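Hypothetical protein (Pseudomonas aeruginosa, PDB 1U69) is of unknown function but belongs to the PhnB-like branch of the glyoxalase clan and has been proposed as a potential drug-resistance protein. Local coordinates at residues T22-T27 against C110-G115; G41-G46 against D50-E55; A96-D99 against E103-A106. All coordinates share one frame; numbering follows the deposited sequence.

Contact 1. Residues T22-T27 against C110-G115; sequences TFYAET and CRDKWG
An aromatic cluster of Phe23, Tyr24 and Trp114 joins helix 17-27 to the turn that follows strand 109-111, in a chain whose order of strands and helices is consistent with the glyoxalase clan, in which beta-alpha-beta-beta-beta units recur. The polar part of the contact is a short hydrogen bond: Tyr24 OH donates to Asp112 OD2 at 2.6 Å. OD2 is met on its syn side, 29° out of the carboxylate plane, and lies at the edge of the phenol ring, near the ring plane. Asp112 is held from its own turn as well. Its CG sits between the backbone N and the carbonyl carbon (chi1 70°), which folds OD1 back over the chain to accept from Trp114 N at 2.9 Å, an Asx turn within the type I turn Asp112-Gly115. Trp114 then reaches the helix with the far rim of its six-membered ring. Trp114 CZ3 comes 3.7 Å from Phe23 CD2, and Phe23 CD2 and CG lie at the indole edge, the two rings being oblique to each other. Trp114 CZ3 also lies 4.0 Å from Tyr24 CE1, where the ring planes stand almost perpendicular, at 85°. Lys113 CB packs over the centre of one face of the indole six-membered ring. The buried carboxylate gains further donors from Ile116 N and Trp118 NE1, and Tyr24 OH also bonds Tyr13 OH. Strand 7-13 and strand 117-122 thus flank the cluster through Tyr13 and Trp118, each edge-to-face with one of its rings.

Contact 2. Residues G41-G46 against D50-E55; sequences GDYPSG and DVLTVE
With chi1 at 73°, Tyr43 CG lies between its backbone N and carbonyl carbon, and the ring is folded back over its own type I turn, Tyr43-Gly46; Leu52 sends CG anti to its backbone N (chi1 178°), and from there CD1 reaches the ring. Leu52 CD1 sits over one face in a CH-pi contact, 3.9 Å from the centroid of the Tyr43 ring and 28° off the ring normal. The nearest ring atom is Tyr43 CZ, 3.5 Å from Leu52 CD1. Gly46 N packs over the opposite face, 3.5 Å above the plane of the Tyr43 ring, so the ring is held between methyl and turn. Tyr43 N to Gly46 O, 2.9 Å, pairs the ends of the turn, while the turn's own bond, Gly46 N to Tyr43 O, is weak. Beyond the ring, a water donates to Tyr43 OH at 2.6 Å and to Val51 O at 2.9 Å, joining the hydroxyl to the start of strand 51-58. Asp50 approaches the turn only with OD2, 3.8 Å from Gly46 CA, and that oxygen accepts from Lys47 N. A classic bulge sets Leu52 and Thr53 against the single residue His37 of strand 31-38, and Phe141 of the second subunit packs on Tyr43 and Leu52. The phenol therefore works in two ways: its ring gives the loop an apolar surface shared by strand and neighbouring subunit, while its hydroxyl, also bonded to Asn67 O, ties the loop to the sheet through polar links.

Contact 3. Residues A96-D99 against E103-A106; sequences AIVD and EESA
Apolar contact centres on Val98, near the end of helix 87-99, which meets Glu104 and the main chain of Glu103 on the short strand 103-104. Val98 points toward the strand and presents both methyls. Val98 CG1 lies 3.5 Å from Glu104 CG, the closest approach between the segments, and Val98 CG2 is 3.9 Å from the same Glu104 CG, which places the methylene against the fork of the valine. The two side chains meet at a slant. Glu104 CG stands anti to its own carbonyl carbon (chi1 -63°), and from there the chain runs on extended, carrying the carboxylate past the valine; OE1 accepts a hydrogen bond from Trp94 NE1, one helical turn before Val98. This is the passage from helix 87-99 to the strand at the edge, within this chain, of the sheet 78-84, 117-122, 109-111, 103-104, and Val98 and Glu103 come within 4.9 Å at their CA atoms. Methyl-to-backbone contacts make up the rest: Val98 CG2 lies 3.7 Å from Glu103 O, and Val98 CG1 is 4.0 Å from Glu104 N. Glu103 takes part through its main chain, its CB directed away from the helix, and pairs by backbone hydrogen bonding with Arg111. Deeper in, Val98 also packs on Cys110, while Ile97 turns to Trp118 and Ile120 of strand 117-122.

How the contacts relate
Contacts 1 and 3 adjoin, their centres about 10 Å apart. Strands 109-111 and 103-104 are sheet neighbours, with Glu103 N 2.9 Å from Arg111 O in a probable hydrogen bond, and the helices meet where Thr27 CG2 packs 3.5 Å from Ala96 CB. Contact 1 joins helix 17-27 to the sheet of strand 109-111; contact 3 joins helix 87-99 to the same sheet. Contact 2 belongs to the other sheet and touches neither, its nearest atoms being about 6 Å from those of contact 1 and about 17 Å from those of contact 3; of the three, it alone touches another subunit. Along the chain, both shorter-range contacts are nested inside the loop closed by contact 1.

Contact 1. Residues T22-T27 against C110-G115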
ATOM      1  N   THR A  22       4.488  18.264 -11.527  1.00  7.82           N
ATOM      2  CA  THR A  22       4.775  17.876 -12.895  1.00  8.19           C
ATOM      3  C   THR A  22       6.131  17.181 -12.961  1.00  8.21           C
ATOM      4  O   THR A  22       6.285  16.166 -13.629  1.00  8.37           O
ATOM      5  CB  THR A  22       4.765  19.107 -13.805  1.00  8.86           C
ATOM      6  OG1 THR A  22       3.451  19.681 -13.810  1.00  9.49           O
ATOM      7  CG2 THR A  22       5.022  18.709 -15.244  1.00  8.36           C
ATOM      8  N   PHE A  23       7.121  17.747 -12.277  1.00  8.17           N
ATOM      9  CA  PHE A  23       8.446  17.135 -12.201  1.00  8.05           C
ATOM     10  C   PHE A  23       8.390  15.739 -11.583  1.00  8.22           C
ATOM     11  O   PHE A  23       9.022  14.814 -12.080  1.00  7.82           O
ATOM     12  CB  PHE A  23       9.404  18.035 -11.396  1.00  7.98           C
ATOM     13  CG  PHE A  23      10.756  17.408 -11.120  1.00  8.75           C
ATOM     14  CD1 PHE A  23      11.701  17.303 -12.111  1.00 10.24           C
ATOM     15  CD2 PHE A  23      11.063  16.914  -9.865  1.00 10.53           C
ATOM     16  CE1 PHE A  23      12.934  16.708 -11.851  1.00 11.03           C
ATOM     17  CE2 PHE A  23      12.299  16.324  -9.603  1.00 12.02           C
ATOM     18  CZ  PHE A  23      13.224  16.227 -10.602  1.00 11.21           C
ATOM     19  N   TYR A  24       7.654  15.583 -10.489  1.00  7.93           N
ATOM     20  CA  TYR A  24       7.606  14.287  -9.839  1.00  8.60           C
ATOM     21  C   TYR A  24       6.956  13.279 -10.788  1.00  9.21           C
ATOM     22  O   TYR A  24       7.380  12.135 -10.875  1.00  9.75           O
ATOM     23  CB  TYR A  24       6.821  14.339  -8.529  1.00  7.92           C
ATOM     24  CG  TYR A  24       7.309  15.313  -7.474  1.00  8.30           C
ATOM     25  CD1 TYR A  24       8.667  15.605  -7.299  1.00  9.16           C
ATOM     26  CD2 TYR A  24       6.401  15.929  -6.623  1.00  8.23           C
ATOM     27  CE1 TYR A  24       9.091  16.494  -6.311  1.00  8.47           C
ATOM     28  CE2 TYR A  24       6.818  16.798  -5.625  1.00  8.96           C
ATOM     29  CZ  TYR A  24       8.164  17.095  -5.484  1.00  8.77           C
ATOM     30  OH  TYR A  24       8.564  17.959  -4.487  1.00  9.05           O
ATOM     31  N   ALA A  25       5.942  13.721 -11.516  1.00  9.82           N
ATOM     32  CA  ALA A  25       5.178  12.825 -12.379  1.00 10.33           C
ATOM     33  C   ALA A  25       6.016  12.287 -13.542  1.00 11.66           C
ATOM     34  O   ALA A  25       5.814  11.152 -13.999  1.00 12.62           O
ATOM     35  CB  ALA A  25       3.917  13.520 -12.881  1.00 10.90           C
ATOM     36  N   GLU A  26       6.969  13.086 -14.001  1.00 11.95           N
ATOM     37  CA  GLU A  26       7.805  12.673 -15.116  1.00 12.75           C
ATOM     38  C   GLU A  26       9.077  11.970 -14.633  1.00 12.87           C
ATOM     39  O   GLU A  26       9.761  11.327 -15.419  1.00 14.23           O
ATOM     40  CB  GLU A  26       8.111  13.855 -16.033  1.00 13.51           C
ATOM     41  CG  GLU A  26       8.916  14.963 -15.397  1.00 15.21           C
ATOM     42  CD  GLU A  26       8.812  16.288 -16.142  1.00 17.73           C
ATOM     43  OE1 GLU A  26       8.086  16.371 -17.159  1.00 20.74           O
ATOM     44  OE2 GLU A  26       9.460  17.247 -15.685  1.00 20.04           O
ATOM     45  N   THR A  27       9.353  12.057 -13.332  1.00 11.70           N
ATOM     46  CA  THR A  27      10.571  11.504 -12.740  1.00 11.49           C
ATOM     47  C   THR A  27      10.355  10.120 -12.163  1.00 11.26           C
ATOM     48  O   THR A  27      11.096   9.208 -12.452  1.00 11.31           O
ATOM     49  CB  THR A  27      11.086  12.441 -11.634  1.00 11.68           C
ATOM     50  OG1 THR A  27      11.562  13.662 -12.225  1.00 12.26           O
ATOM     51  CG2 THR A  27      12.315  11.864 -10.927  1.00 11.42           C
ATOM     52  N   CYS A 110      18.604  12.809   0.062  1.00  9.12           N
ATOM     53  CA  CYS A 110      18.861  13.941  -0.803  1.00  9.54           C
ATOM     54  C   CYS A 110      17.672  14.905  -0.700  1.00  9.49           C
ATOM     55  O   CYS A 110      16.725  14.674   0.075  1.00  9.27           O
ATOM     56  CB  CYS A 110      19.096  13.459  -2.235  1.00  8.69           C
ATOM     57  SG  CYS A 110      17.701  12.564  -2.951  1.00 10.12           S
ATOM     58  N   ARG A 111      17.755  16.018  -1.411  1.00 10.12           N
ATOM     59  CA  ARG A 111      16.770  17.077  -1.326  1.00 10.98           C
ATOM     60  C   ARG A 111      16.435  17.577  -2.715  1.00 11.00           C
ATOM     61  O   ARG A 111      17.322  17.731  -3.552  1.00 10.85           O
ATOM     62  CB  ARG A 111      17.318  18.225  -0.477  1.00 12.27           C
ATOM     63  CG  ARG A 111      17.623  17.817   0.930  1.00 16.29           C
ATOM     64  CD  ARG A 111      17.298  18.862   1.969  1.00 20.54           C
ATOM     65  NE  ARG A 111      18.149  20.022   1.793  1.00 21.94           N
ATOM     66  CZ  ARG A 111      19.159  20.362   2.585  1.00 22.70           C
ATOM     67  NH1 ARG A 111      19.464  19.638   3.669  1.00 22.32           N
ATOM     68  NH2 ARG A 111      19.866  21.440   2.285  1.00 23.03           N
ATOM     69  N   ASP A 112      15.156  17.843  -2.962  1.00  9.76           N
ATOM     70  CA  ASP A 112      14.757  18.364  -4.268  1.00  9.90           C
ATOM     71  C   ASP A 112      14.848  19.894  -4.328  1.00  9.52           C
ATOM     72  O   ASP A 112      15.211  20.567  -3.360  1.00  9.90           O
ATOM     73  CB  ASP A 112      13.393  17.817  -4.734  1.00  9.67           C
ATOM     74  CG  ASP A 112      12.202  18.329  -3.940  1.00  9.24           C
ATOM     75  OD1 ASP A 112      12.276  19.416  -3.326  1.00  9.03           O
ATOM     76  OD2 ASP A 112      11.101  17.689  -3.958  1.00 10.03           O
ATOM     77  N   LYS A 113      14.521  20.417  -5.505  1.00 10.26           N
ATOM     78  CA  LYS A 113      14.599  21.836  -5.807  1.00 10.97           C
ATOM     79  C   LYS A 113      13.811  22.700  -4.836  1.00 11.59           C
ATOM     80  O   LYS A 113      14.175  23.852  -4.616  1.00 11.35           O
ATOM     81  CB  LYS A 113      14.057  22.052  -7.228  1.00 11.30           C
ATOM     82  CG  LYS A 113      14.019  23.484  -7.703  1.00 13.37           C
ATOM     83  CD  LYS A 113      13.770  23.556  -9.199  1.00 13.61           C
ATOM     84  CE  LYS A 113      13.814  24.987  -9.696  1.00 15.13           C
ATOM     85  NZ  LYS A 113      13.271  25.103 -11.063  1.00 15.39           N
ATOM     86  N   TRP A 114      12.740  22.140  -4.260  1.00 10.86           N
ATOM     87  CA  TRP A 114      11.800  22.870  -3.404  1.00 11.30           C
ATOM     88  C   TRP A 114      12.088  22.594  -1.933  1.00 11.11           C
ATOM     89  O   TRP A 114      11.370  23.056  -1.050  1.00 11.88           O
ATOM     90  CB  TRP A 114      10.355  22.513  -3.818  1.00 11.43           C
ATOM     91  CG  TRP A 114      10.199  22.765  -5.285  1.00 11.69           C
ATOM     92  CD1 TRP A 114       9.965  23.971  -5.882  1.00 11.58           C
ATOM     93  CD2 TRP A 114      10.401  21.830  -6.350  1.00 10.05           C
ATOM     94  NE1 TRP A 114       9.971  23.834  -7.251  1.00 12.06           N
ATOM     95  CE2 TRP A 114      10.229  22.529  -7.567  1.00 10.26           C
ATOM     96  CE3 TRP A 114      10.678  20.461  -6.404  1.00 10.54           C
ATOM     97  CZ2 TRP A 114      10.339  21.911  -8.803  1.00 10.85           C
ATOM     98  CZ3 TRP A 114      10.790  19.853  -7.626  1.00 10.09           C
ATOM     99  CH2 TRP A 114      10.627  20.577  -8.817  1.00 11.15           C
ATOM    100  N   GLY A 115      13.186  21.881  -1.684  1.00 10.76           N
ATOM    101  CA  GLY A 115      13.680  21.639  -0.347  1.00 11.12           C
ATOM    102  C   GLY A 115      13.132  20.415   0.344  1.00 10.43           C
ATOM    103  O   GLY A 115      13.434  20.214   1.526  1.00 10.50           O
TER

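Contact 2. Residues G41-G46 against D50-E55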
ATOM      1  N   GLY A  41     -10.361  33.420  -4.520  1.00 13.24           N
ATOM      2  CA  GLY A  41     -10.161  34.822  -4.206  1.00 13.73           C
ATOM      3  C   GLY A  41      -8.717  35.135  -3.895  1.00 14.20           C
ATOM      4  O   GLY A  41      -7.873  34.234  -3.801  1.00 13.24           O
ATOM      5  N   ASP A  42      -8.431  36.418  -3.723  1.00 14.74           N
ATOM      6  CA  ASP A  42      -7.115  36.856  -3.307  1.00 15.65           C
ATOM      7  C   ASP A  42      -6.826  36.294  -1.922  1.00 16.17           C
ATOM      8  O   ASP A  42      -7.733  36.094  -1.109  1.00 16.66           O
ATOM      9  CB  ASP A  42      -7.039  38.382  -3.251  1.00 15.72           C
ATOM     10  CG  ASP A  42      -7.127  39.043  -4.621  1.00 15.44           C
ATOM     11  OD1 ASP A  42      -6.854  38.397  -5.659  1.00 15.28           O
ATOM     12  OD2 ASP A  42      -7.474  40.237  -4.754  1.00 15.67           O
ATOM     13  N   TYR A  43      -5.562  36.010  -1.669  1.00 16.82           N
ATOM     14  CA  TYR A  43      -5.154  35.462  -0.388  1.00 17.24           C
ATOM     15  C   TYR A  43      -3.710  35.889  -0.110  1.00 17.90           C
ATOM     16  O   TYR A  43      -3.080  36.536  -0.954  1.00 16.59           O
ATOM     17  CB  TYR A  43      -5.400  33.948  -0.356  1.00 17.74           C
ATOM     18  CG  TYR A  43      -4.456  33.094  -1.166  1.00 17.64           C
ATOM     19  CD1 TYR A  43      -3.471  32.340  -0.539  1.00 18.99           C
ATOM     20  CD2 TYR A  43      -4.583  32.992  -2.547  1.00 17.45           C
ATOM     21  CE1 TYR A  43      -2.606  31.533  -1.268  1.00 19.21           C
ATOM     22  CE2 TYR A  43      -3.726  32.182  -3.285  1.00 17.36           C
ATOM     23  CZ  TYR A  43      -2.731  31.463  -2.636  1.00 18.17           C
ATOM     24  OH  TYR A  43      -1.874  30.648  -3.343  1.00 17.74           O
ATOM     25  N   PRO A  44      -3.198  35.604   1.087  1.00 19.17           N
ATOM     26  CA  PRO A  44      -1.865  36.079   1.453  1.00 19.62           C
ATOM     27  C   PRO A  44      -0.756  35.845   0.412  1.00 19.47           C
ATOM     28  O   PRO A  44       0.050  36.747   0.227  1.00 19.72           O
ATOM     29  CB  PRO A  44      -1.577  35.355   2.769  1.00 20.04           C
ATOM     30  CG  PRO A  44      -2.922  35.081   3.355  1.00 20.31           C
ATOM     31  CD  PRO A  44      -3.850  34.886   2.197  1.00 19.65           C
ATOM     32  N   SER A  45      -0.732  34.694  -0.268  1.00 19.04           N
ATOM     33  CA  SER A  45       0.344  34.389  -1.227  1.00 18.51           C
ATOM     34  C   SER A  45      -0.119  34.113  -2.668  1.00 17.77           C
ATOM     35  O   SER A  45       0.528  33.367  -3.406  1.00 18.03           O
ATOM     36  CB  SER A  45       1.137  33.179  -0.713  1.00 18.59           C
ATOM     37  OG  SER A  45       0.316  32.023  -0.642  1.00 21.31           O
ATOM     38  N   GLY A  46      -1.235  34.697  -3.077  1.00 15.83           N
ATOM     39  CA  GLY A  46      -1.660  34.572  -4.453  1.00 15.05           C
ATOM     40  C   GLY A  46      -2.883  35.406  -4.770  1.00 14.21           C
ATOM     41  O   GLY A  46      -3.615  35.822  -3.873  1.00 13.70           O
ATOM     42  N   ASP A  50      -4.912  32.231  -9.492  1.00 11.18           N
ATOM     43  CA  ASP A  50      -3.596  31.590  -9.401  1.00 11.27           C
ATOM     44  C   ASP A  50      -3.796  30.149  -8.961  1.00 10.87           C
ATOM     45  O   ASP A  50      -4.842  29.809  -8.421  1.00 11.07           O
ATOM     46  CB  ASP A  50      -2.693  32.324  -8.396  1.00 11.16           C
ATOM     47  CG  ASP A  50      -2.133  33.631  -8.939  1.00 12.85           C
ATOM     48  OD1 ASP A  50      -2.279  33.934 -10.140  1.00 14.50           O
ATOM     49  OD2 ASP A  50      -1.513  34.418  -8.224  1.00 15.62           O
ATOM     50  N   VAL A  51      -2.803  29.301  -9.196  1.00 10.04           N
ATOM     51  CA  VAL A  51      -2.849  27.920  -8.718  1.00 10.02           C
ATOM     52  C   VAL A  51      -2.766  27.925  -7.185  1.00  9.65           C
ATOM     53  O   VAL A  51      -1.822  28.473  -6.601  1.00  9.19           O
ATOM     54  CB  VAL A  51      -1.706  27.066  -9.309  1.00 10.09           C
ATOM     55  CG1 VAL A  51      -1.673  25.665  -8.658  1.00 10.26           C
ATOM     56  CG2 VAL A  51      -1.832  26.954 -10.831  1.00 10.93           C
ATOM     57  N   LEU A  52      -3.778  27.357  -6.540  1.00  9.75           N
ATOM     58  CA  LEU A  52      -3.815  27.279  -5.082  1.00  9.48           C
ATOM     59  C   LEU A  52      -3.326  25.908  -4.612  1.00  9.59           C
ATOM     60  O   LEU A  52      -2.413  25.818  -3.784  1.00  8.97           O
ATOM     61  CB  LEU A  52      -5.225  27.569  -4.562  1.00 10.17           C
ATOM     62  CG  LEU A  52      -5.456  27.479  -3.056  1.00 11.56           C
ATOM     63  CD1 LEU A  52      -4.584  28.477  -2.340  1.00 13.90           C
ATOM     64  CD2 LEU A  52      -6.918  27.706  -2.722  1.00 12.63           C
ATOM     65  N   THR A  53      -3.940  24.844  -5.121  1.00  9.45           N
ATOM     66  CA  THR A  53      -3.446  23.488  -4.862  1.00 10.17           C
ATOM     67  C   THR A  53      -3.371  22.652  -6.127  1.00 10.10           C
ATOM     68  O   THR A  53      -4.049  22.914  -7.124  1.00  9.98           O
ATOM     69  CB  THR A  53      -4.303  22.722  -3.840  1.00 10.27           C
ATOM     70  OG1 THR A  53      -5.655  22.588  -4.320  1.00 11.85           O
ATOM     71  CG2 THR A  53      -4.386  23.443  -2.504  1.00 11.11           C
ATOM     72  N   VAL A  54      -2.570  21.598  -6.039  1.00  9.75           N
ATOM     73  CA  VAL A  54      -2.433  20.619  -7.112  1.00  9.64           C
ATOM     74  C   VAL A  54      -2.511  19.232  -6.481  1.00  9.69           C
ATOM     75  O   VAL A  54      -1.722  18.909  -5.589  1.00 10.14           O
ATOM     76  CB  VAL A  54      -1.082  20.757  -7.828  1.00  9.30           C
ATOM     77  CG1 VAL A  54      -0.979  19.727  -8.935  1.00 10.07           C
ATOM     78  CG2 VAL A  54      -0.866  22.190  -8.373  1.00  9.95           C
ATOM     79  N   GLU A  55      -3.468  18.429  -6.924  1.00  9.56           N
ATOM     80  CA  GLU A  55      -3.538  17.032  -6.503  1.00 10.21           C
ATOM     81  C   GLU A  55      -2.602  16.224  -7.379  1.00  9.80           C
ATOM     82  O   GLU A  55      -2.588  16.380  -8.589  1.00 10.16           O
ATOM     83  CB  GLU A  55      -4.960  16.484  -6.609  1.00 10.16           C
ATOM     84  CG  GLU A  55      -6.004  17.178  -5.746  1.00 13.53           C
ATOM     85  CD  GLU A  55      -7.393  16.599  -5.977  1.00 16.38           C
ATOM     86  OE1 GLU A  55      -7.534  15.358  -5.967  1.00 20.90           O
ATOM     87  OE2 GLU A  55      -8.330  17.366  -6.203  1.00 17.97           O
TER
HETATM   88  O   HOH W   1      -0.834  31.102  -5.712  1.00 27.29           O

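Contact 3. Residues A96-D99 against E103-A106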
ATOM      1  N   ALA A  96      18.133  12.313 -10.577  1.00 10.71           N
ATOM      2  CA  ALA A  96      17.021  13.166 -10.991  1.00 10.89           C
ATOM      3  C   ALA A  96      16.720  14.252  -9.975  1.00 11.00           C
ATOM      4  O   ALA A  96      16.587  15.423 -10.338  1.00 11.11           O
ATOM      5  CB  ALA A  96      15.781  12.327 -11.256  1.00 10.96           C
ATOM      6  N   ILE A  97      16.647  13.861  -8.699  1.00 10.72           N
ATOM      7  CA  ILE A  97      16.318  14.786  -7.618  1.00 11.14           C
ATOM      8  C   ILE A  97      17.461  15.781  -7.428  1.00 10.47           C
ATOM      9  O   ILE A  97      17.247  16.993  -7.316  1.00 11.68           O
ATOM     10  CB  ILE A  97      16.006  14.008  -6.300  1.00 11.26           C
ATOM     11  CG1 ILE A  97      14.760  13.123  -6.479  1.00 12.40           C
ATOM     12  CG2 ILE A  97      15.826  14.955  -5.136  1.00 11.53           C
ATOM     13  CD1 ILE A  97      14.736  11.906  -5.569  1.00 14.25           C
ATOM     14  N   VAL A  98      18.677  15.267  -7.379  1.00  9.54           N
ATOM     15  CA  VAL A  98      19.841  16.074  -7.061  1.00 10.13           C
ATOM     16  C   VAL A  98      20.158  17.030  -8.214  1.00  9.99           C
ATOM     17  O   VAL A  98      20.415  18.220  -8.006  1.00 10.33           O
ATOM     18  CB  VAL A  98      21.060  15.164  -6.753  1.00  9.85           C
ATOM     19  CG1 VAL A  98      22.361  15.979  -6.665  1.00  9.96           C
ATOM     20  CG2 VAL A  98      20.824  14.406  -5.452  1.00 10.76           C
ATOM     21  N   ASP A  99      20.087  16.523  -9.429  1.00 11.03           N
ATOM     22  CA  ASP A  99      20.464  17.340 -10.573  1.00 10.94           C
ATOM     23  C   ASP A  99      19.492  18.487 -10.819  1.00 11.94           C
ATOM     24  O   ASP A  99      19.912  19.531 -11.273  1.00 11.58           O
ATOM     25  CB  ASP A  99      20.546  16.519 -11.851  1.00 10.62           C
ATOM     26  CG  ASP A  99      21.675  15.511 -11.838  1.00  9.92           C
ATOM     27  OD1 ASP A  99      22.644  15.657 -11.050  1.00 12.67           O
ATOM     28  OD2 ASP A  99      21.645  14.531 -12.612  1.00 10.12           O
ATOM     29  N   GLU A 103      19.988  18.856  -3.860  1.00 12.28           N
ATOM     30  CA  GLU A 103      21.227  18.638  -3.111  1.00 12.63           C
ATOM     31  C   GLU A 103      21.423  17.169  -2.721  1.00 12.39           C
ATOM     32  O   GLU A 103      20.461  16.448  -2.406  1.00 11.84           O
ATOM     33  CB  GLU A 103      21.254  19.472  -1.823  1.00 13.50           C
ATOM     34  CG  GLU A 103      20.911  20.939  -1.992  1.00 17.40           C
ATOM     35  CD  GLU A 103      22.077  21.760  -2.475  1.00 21.88           C
ATOM     36  OE1 GLU A 103      23.215  21.236  -2.504  1.00 25.69           O
ATOM     37  OE2 GLU A 103      21.859  22.948  -2.812  1.00 26.57           O
ATOM     38  N   GLU A 104      22.681  16.735  -2.731  1.00 12.46           N
ATOM     39  CA  GLU A 104      23.052  15.453  -2.158  1.00 13.07           C
ATOM     40  C   GLU A 104      23.086  15.549  -0.644  1.00 12.91           C
ATOM     41  O   GLU A 104      23.377  16.610  -0.091  1.00 13.57           O
ATOM     42  CB  GLU A 104      24.426  15.011  -2.648  1.00 14.23           C
ATOM     43  CG  GLU A 104      24.490  14.779  -4.136  1.00 16.97           C
ATOM     44  CD  GLU A 104      25.783  14.141  -4.588  1.00 22.32           C
ATOM     45  OE1 GLU A 104      25.737  13.066  -5.231  1.00 25.27           O
ATOM     46  OE2 GLU A 104      26.839  14.730  -4.316  1.00 24.20           O
ATOM     47  N   SER A 105      22.764  14.440   0.019  1.00 11.97           N
ATOM     48  CA  SER A 105      22.963  14.308   1.458  1.00 11.91           C
ATOM     49  C   SER A 105      23.504  12.912   1.757  1.00 11.36           C
ATOM     50  O   SER A 105      24.073  12.275   0.875  1.00 12.09           O
ATOM     51  CB  SER A 105      21.673  14.605   2.230  1.00 11.73           C
ATOM     52  OG  SER A 105      21.940  14.805   3.610  1.00 13.00           O
ATOM     53  N   ALA A 106      23.320  12.447   2.989  1.00 11.89           N
ATOM     54  CA  ALA A 106      23.970  11.240   3.505  1.00 11.17           C
ATOM     55  C   ALA A 106      23.042  10.010   3.529  1.00 11.50           C
ATOM     56  O   ALA A 106      21.845  10.132   3.748  1.00 10.00           O
ATOM     57  CB  ALA A 106      24.451  11.520   4.920  1.00 12.32           C
TER